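PDB 5IMY: vaginolysin from Gardnerella vaginalis, which probably binds cholesterol in host cell membranes and acts as a pore-forming toxin of the cholesterol-dependent cytolysin family. Local coordinates for residues Asn27-Leu32 against Arg251-Val256; Asn38-His43 against Thr352-Asp357; Leu94-Lys99 against Met105-Ser110. All coordinates share one frame; numbering follows the deposited sequence.

Contact 1 (Asn27-Leu32 against Arg251-Val256); sequences NYLWDL and RPPVYV
Leu29 in the last turn of helix 22-30 and Leu32 in the loop that follows face the start of strand 253-261 at Pro253, with the backbones well separated: the CA atoms of Leu32 and Pro252 are 7.3 Å apart, those of Leu29 and Pro253 8.3 Å. No hydrogen bond joins the two segments. Asp31 is the first residue to leave helical geometry, although its N still donates to Asn27 O (2.9 Å), and this sets Leu32 two residues past the helix end, where its side chain turns to the strand.

The closest meeting is between Leu32 CD1 and Pro253 CD, 3.5 Å apart, where the two side chains reach tip to tip. Leu32 CG lies anti to its carbonyl carbon (chi1 -66°), and the branch then carries CD1 to the proline ring while CD2 lies over one face of the Tyr28 ring, offset toward its rim. Leu29 adds a looser touch, CD2 to Pro253 CG at 4.4 Å. Branched leucines suit this buried place because one methyl can meet the proline while the other meets a different neighbour. Proline offers an apolar ring and lacks an N-H, while Pro253 O accepts a probable hydrogen bond from Val355 N, just past the end of strand 347-354.

In the cytolysin fold, the C-terminal end of helix 22-30 and the loop after it thus lie against the start of a strand of the antiparallel sheet, one apolar side chain coming from each.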
loop_
_atom_site.group_PDB
_atom_site.type_symbol
_atom_site.label_atom_id
_atom_site.label_comp_id
_atom_site.label_asym_id
_atom_site.label_seq_id
_atom_site.Cartn_x
_atom_site.Cartn_y
_atom_site.Cartn_z
ATOM N N ASN A 27 -10.339 -51.182 27.911
ATOM C CA ASN A 27 -10.896 -50.051 28.646
ATOM C C ASN A 27 -9.834 -48.995 28.917
ATOM O O ASN A 27 -10.128 -47.794 28.904
ATOM C CB ASN A 27 -11.522 -50.530 29.957
ATOM C CG ASN A 27 -12.864 -51.204 29.750
ATOM O OD1 ASN A 27 -13.551 -50.958 28.760
ATOM N ND2 ASN A 27 -13.246 -52.057 30.692
ATOM N N TYR A 28 -8.593 -49.418 29.165
ATOM C CA TYR A 28 -7.530 -48.454 29.429
ATOM C C TYR A 28 -7.221 -47.620 28.191
ATOM O O TYR A 28 -7.051 -46.399 28.288
ATOM C CB TYR A 28 -6.275 -49.177 29.916
ATOM C CG TYR A 28 -5.086 -48.265 30.105
ATOM C CD1 TYR A 28 -5.050 -47.346 31.144
ATOM C CD2 TYR A 28 -3.998 -48.322 29.244
ATOM C CE1 TYR A 28 -3.967 -46.507 31.321
ATOM C CE2 TYR A 28 -2.908 -47.489 29.412
ATOM C CZ TYR A 28 -2.899 -46.583 30.453
ATOM O OH TYR A 28 -1.818 -45.750 30.629
ATOM N N LEU A 29 -7.149 -48.255 27.020
ATOM C CA LEU A 29 -6.844 -47.515 25.800
ATOM C C LEU A 29 -8.022 -46.661 25.352
ATOM O O LEU A 29 -7.821 -45.589 24.770
ATOM C CB LEU A 29 -6.437 -48.482 24.688
ATOM C CG LEU A 29 -5.255 -49.408 24.995
ATOM C CD1 LEU A 29 -4.924 -50.260 23.779
ATOM C CD2 LEU A 29 -4.033 -48.622 25.448
ATOM N N TRP A 30 -9.252 -47.112 25.609
ATOM C CA TRP A 30 -10.425 -46.330 25.232
ATOM C C TRP A 30 -10.621 -45.129 26.146
ATOM O O TRP A 30 -11.095 -44.080 25.693
ATOM C CB TRP A 30 -11.675 -47.209 25.261
ATOM C CG TRP A 30 -11.880 -48.058 24.042
ATOM C CD1 TRP A 30 -11.504 -47.767 22.762
ATOM C CD2 TRP A 30 -12.514 -49.340 23.993
ATOM N NE1 TRP A 30 -11.870 -48.787 21.919
ATOM C CE2 TRP A 30 -12.489 -49.768 22.650
ATOM C CE3 TRP A 30 -13.102 -50.170 24.953
ATOM C CZ2 TRP A 30 -13.027 -50.987 22.244
ATOM C CZ3 TRP A 30 -13.638 -51.378 24.548
ATOM C CH2 TRP A 30 -13.595 -51.776 23.206
ATOM N N ASP A 31 -10.271 -45.256 27.423
ATOM C CA ASP A 31 -10.534 -44.220 28.411
ATOM C C ASP A 31 -9.384 -43.231 28.560
ATOM O O ASP A 31 -9.409 -42.409 29.483
ATOM C CB ASP A 31 -10.850 -44.858 29.766
ATOM C CG ASP A 31 -12.070 -45.755 29.717
ATOM O OD1 ASP A 31 -12.804 -45.710 28.706
ATOM O OD2 ASP A 31 -12.298 -46.503 30.691
ATOM N N LEU A 32 -8.380 -43.291 27.688
ATOM C CA LEU A 32 -7.357 -42.255 27.672
ATOM C C LEU A 32 -7.992 -40.913 27.330
ATOM O O LEU A 32 -8.817 -40.811 26.419
ATOM C CB LEU A 32 -6.265 -42.592 26.656
ATOM C CG LEU A 32 -5.406 -43.827 26.934
ATOM C CD1 LEU A 32 -4.642 -44.213 25.679
ATOM C CD2 LEU A 32 -4.447 -43.582 28.089
ATOM N N ARG A 251 0.999 -39.227 26.886
ATOM C CA ARG A 251 1.694 -39.679 25.679
ATOM C C ARG A 251 0.912 -40.848 25.106
ATOM O O ARG A 251 1.295 -42.013 25.264
ATOM C CB ARG A 251 3.139 -40.074 25.987
ATOM C CG ARG A 251 4.020 -38.895 26.378
ATOM C CD ARG A 251 5.196 -39.323 27.227
ATOM N NE ARG A 251 4.761 -39.928 28.483
ATOM C CZ ARG A 251 5.480 -39.952 29.601
ATOM N NH1 ARG A 251 6.682 -39.391 29.642
ATOM N NH2 ARG A 251 4.988 -40.531 30.688
ATOM N N PRO A 252 -0.205 -40.575 24.438
ATOM C CA PRO A 252 -1.081 -41.658 23.982
ATOM C C PRO A 252 -0.422 -42.474 22.884
ATOM O O PRO A 252 0.578 -42.043 22.293
ATOM C CB PRO A 252 -2.323 -40.920 23.457
ATOM C CG PRO A 252 -2.210 -39.524 23.975
ATOM C CD PRO A 252 -0.754 -39.252 24.103
ATOM N N PRO A 253 -0.954 -43.655 22.586
ATOM C CA PRO A 253 -0.391 -44.483 21.517
ATOM C C PRO A 253 -0.985 -44.192 20.147
ATOM O O PRO A 253 -2.164 -43.868 19.996
ATOM C CB PRO A 253 -0.748 -45.906 21.969
ATOM C CG PRO A 253 -2.007 -45.739 22.739
ATOM C CD PRO A 253 -1.936 -44.393 23.399
ATOM N N VAL A 254 -0.128 -44.321 19.135
ATOM C CA VAL A 254 -0.522 -44.204 17.738
ATOM C C VAL A 254 0.115 -45.354 16.972
ATOM O O VAL A 254 1.078 -45.977 17.426
ATOM C CB VAL A 254 -0.106 -42.852 17.116
ATOM C CG1 VAL A 254 -0.664 -41.699 17.927
ATOM C CG2 VAL A 254 1.411 -42.742 17.015
ATOM N N TYR A 255 -0.430 -45.629 15.787
ATOM C CA TYR A 255 0.137 -46.643 14.914
ATOM C C TYR A 255 0.185 -46.126 13.484
ATOM O O TYR A 255 -0.685 -45.368 13.046
ATOM C CB TYR A 255 -0.652 -47.961 14.969
ATOM C CG TYR A 255 -2.065 -47.890 14.428
ATOM C CD1 TYR A 255 -2.355 -48.288 13.128
ATOM C CD2 TYR A 255 -3.109 -47.442 15.224
ATOM C CE1 TYR A 255 -3.647 -48.233 12.636
ATOM C CE2 TYR A 255 -4.402 -47.385 14.740
ATOM C CZ TYR A 255 -4.665 -47.782 13.448
ATOM O OH TYR A 255 -5.952 -47.723 12.971
ATOM N N VAL A 256 1.226 -46.540 12.765
ATOM C CA VAL A 256 1.400 -46.178 11.365
ATOM C C VAL A 256 0.317 -46.873 10.550
ATOM O O VAL A 256 0.431 -48.061 10.235
ATOM C CB VAL A 256 2.806 -46.558 10.866
ATOM C CG1 VAL A 256 3.003 -46.118 9.418
ATOM C CG2 VAL A 256 3.872 -45.941 11.771
#

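Contact 2 (Asn38-His43 against Thr352-Asp357)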
loop_
_atom_site.group_PDB
_atom_site.type_symbol
_atom_site.label_atom_id
_atom_site.label_comp_id
_atom_site.label_asym_id
_atom_site.label_seq_id
_atom_site.Cartn_x
_atom_site.Cartn_y
_atom_site.Cartn_z
ATOM N N ASN A 38 -3.487 -30.315 20.722
ATOM C CA ASN A 38 -2.317 -29.806 21.430
ATOM C C ASN A 38 -1.341 -30.907 21.819
ATOM O O ASN A 38 -0.204 -30.595 22.192
ATOM C CB ASN A 38 -2.745 -29.031 22.677
ATOM C CG ASN A 38 -3.182 -27.614 22.358
ATOM O OD1 ASN A 38 -2.367 -26.692 22.340
ATOM N ND2 ASN A 38 -4.473 -27.435 22.099
ATOM N N ILE A 39 -1.745 -32.177 21.739
ATOM C CA ILE A 39 -0.837 -33.254 22.111
ATOM C C ILE A 39 0.295 -33.376 21.100
ATOM O O ILE A 39 1.401 -33.809 21.447
ATOM C CB ILE A 39 -1.612 -34.579 22.260
ATOM C CG1 ILE A 39 -0.758 -35.627 22.980
ATOM C CG2 ILE A 39 -2.047 -35.119 20.899
ATOM C CD1 ILE A 39 -0.500 -35.312 24.441
ATOM N N LEU A 40 0.048 -33.003 19.843
ATOM C CA LEU A 40 1.038 -33.109 18.778
ATOM C C LEU A 40 1.327 -31.753 18.141
ATOM O O LEU A 40 1.733 -31.680 16.979
ATOM C CB LEU A 40 0.575 -34.108 17.716
ATOM C CG LEU A 40 0.687 -35.592 18.077
ATOM C CD1 LEU A 40 -0.031 -36.444 17.043
ATOM C CD2 LEU A 40 2.144 -36.012 18.195
ATOM N N ALA A 41 1.133 -30.671 18.889
ATOM C CA ALA A 41 1.385 -29.331 18.380
ATOM C C ALA A 41 2.794 -28.877 18.737
ATOM O O ALA A 41 3.282 -29.129 19.843
ATOM C CB ALA A 41 0.360 -28.341 18.937
ATOM N N ARG A 42 3.443 -28.206 17.789
ATOM C CA ARG A 42 4.781 -27.663 17.964
ATOM C C ARG A 42 4.727 -26.147 17.826
ATOM O O ARG A 42 3.896 -25.606 17.091
ATOM C CB ARG A 42 5.755 -28.268 16.936
ATOM C CG ARG A 42 7.150 -27.653 16.924
ATOM C CD ARG A 42 8.163 -28.579 16.249
ATOM N NE ARG A 42 7.752 -28.990 14.905
ATOM C CZ ARG A 42 8.163 -28.421 13.772
ATOM N NH1 ARG A 42 9.007 -27.396 13.790
ATOM N NH2 ARG A 42 7.726 -28.883 12.607
ATOM N N HIS A 43 5.612 -25.461 18.550
ATOM C CA HIS A 43 5.627 -24.003 18.574
ATOM C C HIS A 43 7.057 -23.507 18.436
ATOM O O HIS A 43 7.943 -23.949 19.174
ATOM C CB HIS A 43 5.002 -23.464 19.867
ATOM C CG HIS A 43 3.534 -23.732 19.989
ATOM N ND1 HIS A 43 3.031 -24.918 20.479
ATOM C CD2 HIS A 43 2.459 -22.966 19.682
ATOM C CE1 HIS A 43 1.710 -24.871 20.471
ATOM N NE2 HIS A 43 1.338 -23.697 19.990
ATOM N N THR A 352 0.132 -41.629 10.768
ATOM C CA THR A 352 -0.159 -42.259 12.046
ATOM C C THR A 352 -1.619 -42.035 12.415
ATOM O O THR A 352 -2.208 -41.000 12.094
ATOM C CB THR A 352 0.735 -41.711 13.166
ATOM O OG1 THR A 352 0.399 -40.342 13.429
ATOM C CG2 THR A 352 2.206 -41.813 12.787
ATOM N N SER A 353 -2.194 -43.025 13.092
ATOM C CA SER A 353 -3.555 -42.952 13.593
ATOM C C SER A 353 -3.558 -43.325 15.068
ATOM O O SER A 353 -2.747 -44.140 15.518
ATOM C CB SER A 353 -4.492 -43.884 12.813
ATOM O OG SER A 353 -4.528 -43.536 11.441
ATOM N N PHE A 354 -4.469 -42.716 15.820
ATOM C CA PHE A 354 -4.560 -42.990 17.248
ATOM C C PHE A 354 -5.115 -44.387 17.490
ATOM O O PHE A 354 -6.062 -44.822 16.831
ATOM C CB PHE A 354 -5.448 -41.954 17.937
ATOM C CG PHE A 354 -4.811 -40.601 18.077
ATOM C CD1 PHE A 354 -3.768 -40.401 18.966
ATOM C CD2 PHE A 354 -5.263 -39.524 17.330
ATOM C CE1 PHE A 354 -3.181 -39.158 19.102
ATOM C CE2 PHE A 354 -4.681 -38.278 17.462
ATOM C CZ PHE A 354 -3.639 -38.094 18.349
ATOM N N VAL A 355 -4.517 -45.092 18.452
ATOM C CA VAL A 355 -4.985 -46.431 18.796
ATOM C C VAL A 355 -6.386 -46.369 19.390
ATOM O O VAL A 355 -7.211 -47.263 19.163
ATOM C CB VAL A 355 -3.993 -47.104 19.765
ATOM C CG1 VAL A 355 -4.534 -48.447 20.256
ATOM C CG2 VAL A 355 -2.640 -47.287 19.091
ATOM N N LYS A 356 -6.681 -45.314 20.152
ATOM C CA LYS A 356 -7.944 -45.245 20.881
ATOM C C LYS A 356 -9.137 -45.356 19.938
ATOM O O LYS A 356 -10.061 -46.140 20.180
ATOM C CB LYS A 356 -8.013 -43.944 21.684
ATOM C CG LYS A 356 -9.271 -43.815 22.541
ATOM C CD LYS A 356 -9.881 -42.419 22.474
ATOM C CE LYS A 356 -9.298 -41.478 23.520
ATOM N NZ LYS A 356 -10.383 -40.815 24.299
ATOM N N ASP A 357 -9.140 -44.571 18.857
ATOM C CA ASP A 357 -10.297 -44.492 17.971
ATOM C C ASP A 357 -9.934 -44.632 16.496
ATOM O O ASP A 357 -10.797 -44.411 15.638
ATOM C CB ASP A 357 -11.042 -43.171 18.193
ATOM C CG ASP A 357 -10.135 -41.963 18.071
ATOM O OD1 ASP A 357 -9.024 -42.107 17.518
ATOM O OD2 ASP A 357 -10.533 -40.871 18.528
#
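Phe354 reaches across to Leu40 and Ile39 with the far end of its ring, and the contact is most compact here, though still a light touch. Its CZ atom lies 4.2 Å from Leu40 CD1, and Ile39 CG2 stands equally far from the same atom. Both methyl groups meet the ring obliquely. Leu40 and Phe354 approach from opposite directions, each with CG anti to its own carbonyl carbon (chi1 -76° and -73°), which extends both side chains across the large separation of the backbones: the nearest CA atoms, those of Leu40 and Thr352, are 11.4 Å apart. The length of phenylalanine carries CZ across this distance, and the branched aliphatic residues present methyl groups to it. Leu40 and Phe354 are both buried: Tyr34 also meets the Phe354 ring, while Leu40 is packed further by Leu101 and Met102 of helix 99-102.

Ile39 stands on the side nearer solvent and is partly exposed. It touches the ring as closely as Leu40 does, but through one branch methyl: its CB bond is directed at the strand, yet the end of its chain leads elsewhere and leaves CG2 to make the touch. Lys356, also partly exposed, extends its ammonium group to Leu32 O, where a hydrogen bond satisfies it.

Apolar packing without a cross-segment hydrogen bond thus joins segment 38-43, which carries strand 41-43 and runs there parallel to the long strand 363-389, to the end of strand 347-354, bringing two separate sheets of the cytolysin fold together.

Contact 3 (Leu94-Lys99 against Met105-Ser110); sequences LFRADK and MPSLIS
Phe95 lays one face of its ring over Pro106: CB of the proline sits 3.6 Å from the ring centroid, only 9° off the normal, in a CH-pi contact. The two side chains run side by side and point the same way. They belong to a strand-turn-helix connection of the cytolysin fold: strand 94-96, an inverse gamma turn centred on Ala97, and Asp98 as N-cap of helix 99-102, with the loop after the helix folding back on the strand. Pro106 suits the spot because its compact, fixed ring lays CB and CG against the aromatic face. At the edge of the same ring, near its plane, Leu108 CD2 comes within 3.6 Å of Phe95 CE1.

A backbone bond reinforces the side chains. Ile109 N donates to Leu94 O over 3.0 Å, moderately bent at 146°, with the donor lifted above the carbonyl plane. Leu108 CA approaches that same oxygen as a C-H donor. Ile109 is directed into the contact, its CB 4.1 Å from Leu94 CB, and a chi1 of -60° takes CG1 and CD1 over the Phe95-Arg96 backbone and alongside Arg96 CG.

Arg96 combines an apolar stem with a charged end. CG rests on the isoleucine, and the extended chain from CG to NE carries the guanidinium on, one face centred over Ile109 CG1. Ser107 OG and a water lie at the edge, near the plane. The serine, 3.9 Å from Arg96 NH1, makes no hydrogen bond to it; the water accepts from Arg96 NH2 at 2.8 Å while also bonding to Ser110 OG.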
loop_
_atom_site.group_PDB
_atom_site.type_symbol
_atom_site.label_atom_id
_atom_site.label_comp_id
_atom_site.label_asym_id
_atom_site.label_seq_id
_atom_site.Cartn_x
_atom_site.Cartn_y
_atom_site.Cartn_z
ATOM N N LEU A 94 4.228 -48.919 16.387
ATOM C CA LEU A 94 3.605 -48.183 17.481
ATOM C C LEU A 94 4.560 -47.114 17.991
ATOM O O LEU A 94 5.734 -47.398 18.252
ATOM C CB LEU A 94 3.224 -49.121 18.629
ATOM C CG LEU A 94 2.089 -50.116 18.388
ATOM C CD1 LEU A 94 1.997 -51.082 19.555
ATOM C CD2 LEU A 94 0.769 -49.392 18.189
ATOM N N PHE A 95 4.054 -45.890 18.137
ATOM C CA PHE A 95 4.807 -44.790 18.722
ATOM C C PHE A 95 3.998 -44.172 19.851
ATOM O O PHE A 95 2.814 -44.465 20.039
ATOM C CB PHE A 95 5.128 -43.693 17.698
ATOM C CG PHE A 95 5.663 -44.198 16.393
ATOM C CD1 PHE A 95 6.653 -45.163 16.352
ATOM C CD2 PHE A 95 5.175 -43.691 15.203
ATOM C CE1 PHE A 95 7.141 -45.616 15.141
ATOM C CE2 PHE A 95 5.657 -44.139 13.993
ATOM C CZ PHE A 95 6.641 -45.103 13.961
ATOM N N ARG A 96 4.658 -43.300 20.603
ATOM C CA ARG A 96 3.975 -42.360 21.477
ATOM C C ARG A 96 3.813 -41.033 20.753
ATOM O O ARG A 96 4.727 -40.570 20.065
ATOM C CB ARG A 96 4.758 -42.150 22.773
ATOM C CG ARG A 96 4.788 -43.361 23.677
ATOM C CD ARG A 96 5.866 -43.241 24.737
ATOM N NE ARG A 96 6.193 -44.548 25.300
ATOM C CZ ARG A 96 7.239 -45.291 24.946
ATOM N NH1 ARG A 96 8.099 -44.865 24.029
ATOM N NH2 ARG A 96 7.431 -46.471 25.522
ATOM N N ALA A 97 2.636 -40.428 20.898
ATOM C CA ALA A 97 2.401 -39.080 20.388
ATOM C C ALA A 97 3.125 -38.113 21.319
ATOM O O ALA A 97 2.534 -37.459 22.181
ATOM C CB ALA A 97 0.909 -38.784 20.303
ATOM N N ASP A 98 4.439 -38.033 21.139
ATOM C CA ASP A 98 5.305 -37.310 22.064
ATOM C C ASP A 98 6.179 -36.340 21.273
ATOM O O ASP A 98 5.908 -36.007 20.112
ATOM C CB ASP A 98 6.141 -38.298 22.888
ATOM C CG ASP A 98 7.226 -38.967 22.068
ATOM O OD1 ASP A 98 6.973 -39.276 20.883
ATOM O OD2 ASP A 98 8.334 -39.177 22.602
ATOM N N LYS A 99 7.260 -35.876 21.908
ATOM C CA LYS A 99 8.142 -34.901 21.272
ATOM C C LYS A 99 8.931 -35.526 20.130
ATOM O O LYS A 99 9.189 -34.869 19.115
ATOM C CB LYS A 99 9.093 -34.304 22.309
ATOM C CG LYS A 99 9.771 -33.022 21.856
ATOM C CD LYS A 99 11.078 -32.790 22.598
ATOM C CE LYS A 99 11.710 -31.459 22.219
ATOM N NZ LYS A 99 12.610 -31.561 21.033
ATOM N N MET A 105 11.338 -38.152 14.565
ATOM C CA MET A 105 12.246 -39.218 14.992
ATOM C C MET A 105 11.527 -40.112 15.993
ATOM O O MET A 105 11.967 -40.278 17.134
ATOM C CB MET A 105 13.522 -38.634 15.596
ATOM C CG MET A 105 14.493 -38.072 14.573
ATOM S SD MET A 105 15.040 -39.304 13.373
ATOM C CE MET A 105 15.732 -40.562 14.446
ATOM N N PRO A 106 10.412 -40.717 15.590
ATOM C CA PRO A 106 9.602 -41.471 16.549
ATOM C C PRO A 106 10.361 -42.662 17.111
ATOM O O PRO A 106 11.178 -43.288 16.432
ATOM C CB PRO A 106 8.392 -41.914 15.720
ATOM C CG PRO A 106 8.896 -41.962 14.318
ATOM C CD PRO A 106 9.913 -40.860 14.210
ATOM N N SER A 107 10.084 -42.964 18.375
ATOM C CA SER A 107 10.632 -44.132 19.046
ATOM C C SER A 107 9.535 -45.173 19.212
ATOM O O SER A 107 8.385 -44.836 19.514
ATOM C CB SER A 107 11.218 -43.765 20.412
ATOM O OG SER A 107 10.227 -43.212 21.261
ATOM N N LEU A 108 9.895 -46.435 19.008
ATOM C CA LEU A 108 8.920 -47.510 19.076
ATOM C C LEU A 108 8.477 -47.747 20.517
ATOM O O LEU A 108 9.169 -47.403 21.479
ATOM C CB LEU A 108 9.505 -48.799 18.501
ATOM C CG LEU A 108 9.974 -48.726 17.048
ATOM C CD1 LEU A 108 10.846 -49.922 16.707
ATOM C CD2 LEU A 108 8.782 -48.649 16.112
ATOM N N ILE A 109 7.292 -48.331 20.651
ATOM C CA ILE A 109 6.813 -48.861 21.921
ATOM C C ILE A 109 7.099 -50.353 21.903
ATOM O O ILE A 109 6.497 -51.102 21.125
ATOM C CB ILE A 109 5.319 -48.585 22.135
ATOM C CG1 ILE A 109 5.043 -47.081 22.120
ATOM C CG2 ILE A 109 4.851 -49.190 23.458
ATOM C CD1 ILE A 109 3.573 -46.736 22.020
ATOM N N SER A 110 8.032 -50.791 22.743
ATOM C CA SER A 110 8.348 -52.208 22.843
ATOM C C SER A 110 7.234 -52.904 23.614
ATOM O O SER A 110 6.910 -52.513 24.740
ATOM C CB SER A 110 9.693 -52.414 23.531
ATOM O OG SER A 110 10.434 -51.208 23.571
HETATM O O HOH W 1 9.137 -48.662 25.086
#

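Overall arrangement
The three contacts form one continuous region of the toxin, with centres 10 Å (contacts 1 and 2), 12 Å (1 and 3) and 11 Å (2 and 3) apart. Strand 253-261 is its middle element, with strand 347-354 as one sheet partner and strand 94-96 as another. Probable hydrogen bonds from Tyr255 N to Ser353 O (2.8 Å) and from Phe95 N to Val254 O (3.1 Å) tie contact 1 to contacts 2 and 3. Contacts 2 and 3 meet through packing, Leu40 CD2 lying 3.7 Å from Ala97 CB. Along the chain, contacts 1 and 2 interleave, whereas contact 3 is local and falls within the span of each.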